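Local coordinates for protein fungal protease inhibitor-1 (Antheraea mylitta, PDB 3BT4) that inhibits trypsin, chymotrypsin and proteases from the fungi Aspergillus oryzae and Rhizopus oryzae, but not papain, at residues S16-A19 with R20-R24. Numbering follows the deposited sequence.
Sequences SPIA and RASCR
I18 overlaps S22 and C23 in the turn that follows it. CB of I18 lies 3.8 Å from OG of S22. The CD1 methyl at the end of the longer branch of I18 rests on SG of C23, 4.0 Å away. CG1 sits between the backbone N and the carbonyl carbon (chi1 69°), and the extended chi2 carries CD1 on to the sulfur. That sulfur is bonded to C43 in a disulfide, and I18 also packs on C43 and P41 of strand 40-47.

The polar half of the contact centres on the carbonyl oxygen of A19. S22 gives it two hydrogen bonds. N of S22 donates to O of A19 at 3.2 Å, from well above the carbonyl plane. OG of S22 donates to O of A19 over a shorter 2.7 Å and comes in only 17° from that plane. The serine torsion (chi1 74°) folds OG back over its own backbone, so one residue grips the same acceptor twice. CB of A19 lies 4.5 Å from CB of A21, a loose apolar touch.

R24 ties down the far end of the turn. NH1 of R24 donates to O of A21 at 2.8 Å, nearly straight, with the acceptor in the plane of the guanidinium group. A longer bond of 3.2 Å runs from NH1 of R24 to O of C23. Y29 of strand 28-30 touches both R20 and C23. The segment belongs to the surface loop between helix 8-11 and strand 28-30. The bond from N of S22 to O of A19 closes the first turn of a short 3-10 segment, 20-22, and C23, directly after it, is joined to strand 40-47 by the disulfide to C43, in a small cysteine-rich inhibitor fold.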
loop_
_atom_site.group_PDB
_atom_site.type_symbol
_atom_site.label_atom_id
_atom_site.label_comp_id
_atom_site.label_asym_id
_atom_site.label_seq_id
_atom_site.Cartn_x
_atom_site.Cartn_y
_atom_site.Cartn_z
ATOM N N SER A 16 1.432 -14.453 7.747
ATOM C CA SER A 16 2.781 -14.814 7.336
ATOM C C SER A 16 3.610 -13.592 6.965
ATOM O O SER A 16 4.003 -13.452 5.799
ATOM C CB SER A 16 2.724 -15.790 6.161
ATOM O OG SER A 16 1.843 -16.875 6.436
ATOM N N PRO A 17 3.912 -12.727 7.960
ATOM C CA PRO A 17 4.477 -11.410 7.666
ATOM C C PRO A 17 5.923 -11.536 7.227
ATOM O O PRO A 17 6.646 -12.404 7.728
ATOM C CB PRO A 17 4.389 -10.679 9.010
ATOM C CG PRO A 17 4.497 -11.778 10.040
ATOM C CD PRO A 17 3.794 -12.966 9.413
ATOM N N ILE A 18 6.331 -10.705 6.278
ATOM C CA ILE A 18 7.733 -10.637 5.909
ATOM C C ILE A 18 8.461 -9.810 6.970
ATOM O O ILE A 18 7.857 -8.967 7.633
ATOM C CB ILE A 18 7.942 -9.979 4.519
ATOM C CG1 ILE A 18 7.593 -8.491 4.581
ATOM C CG2 ILE A 18 7.160 -10.724 3.444
ATOM C CD1 ILE A 18 7.972 -7.721 3.398
ATOM N N ALA A 19 9.761 -10.052 7.107
ATOM C CA ALA A 19 10.619 -9.283 7.995
ATOM C C ALA A 19 11.133 -8.033 7.289
ATOM O O ALA A 19 11.240 -7.994 6.070
ATOM C CB ALA A 19 11.785 -10.144 8.502
ATOM N N ARG A 20 11.430 -7.012 8.075
ATOM C CA ARG A 20 12.036 -5.783 7.579
ATOM C C ARG A 20 13.370 -6.080 6.894
ATOM O O ARG A 20 13.685 -5.534 5.837
ATOM C CB ARG A 20 12.238 -4.798 8.735
ATOM C CG ARG A 20 12.879 -3.505 8.316
ATOM C CD ARG A 20 12.853 -2.480 9.406
ATOM N NE ARG A 20 13.682 -2.865 10.537
ATOM C CZ ARG A 20 14.195 -2.004 11.414
ATOM N NH1 ARG A 20 13.963 -0.715 11.301
ATOM N NH2 ARG A 20 14.931 -2.452 12.418
ATOM N N ALA A 21 14.117 -6.983 7.527
ATOM C CA ALA A 21 15.409 -7.511 7.089
ATOM C C ALA A 21 15.416 -8.190 5.715
ATOM O O ALA A 21 16.484 -8.482 5.186
ATOM C CB ALA A 21 15.918 -8.524 8.168
ATOM N N SER A 22 14.238 -8.464 5.153
ATOM C CA SER A 22 14.108 -9.198 3.885
ATOM C C SER A 22 13.931 -8.337 2.629
ATOM O O SER A 22 14.099 -8.840 1.522
ATOM C CB SER A 22 12.974 -10.223 3.955
ATOM O OG SER A 22 11.677 -9.621 3.910
ATOM N N CYS A 23 13.577 -7.060 2.799
ATOM C CA CYS A 23 13.425 -6.128 1.676
ATOM C C CYS A 23 14.772 -5.728 1.106
ATOM O O CYS A 23 15.697 -5.416 1.858
ATOM C CB CYS A 23 12.686 -4.866 2.111
ATOM S SG CYS A 23 11.017 -5.200 2.722
ATOM N N ARG A 24 14.864 -5.725 -0.222
ATOM C CA ARG A 24 16.122 -5.432 -0.916
ATOM C C ARG A 24 15.941 -4.199 -1.768
ATOM O O ARG A 24 15.125 -4.183 -2.677
ATOM C CB ARG A 24 16.557 -6.606 -1.787
ATOM C CG ARG A 24 16.878 -7.884 -1.046
ATOM C CD ARG A 24 18.107 -7.700 -0.187
ATOM N NE ARG A 24 18.367 -8.874 0.645
ATOM C CZ ARG A 24 18.034 -8.985 1.925
ATOM N NH1 ARG A 24 17.419 -7.993 2.544
ATOM N NH2 ARG A 24 18.334 -10.089 2.590
#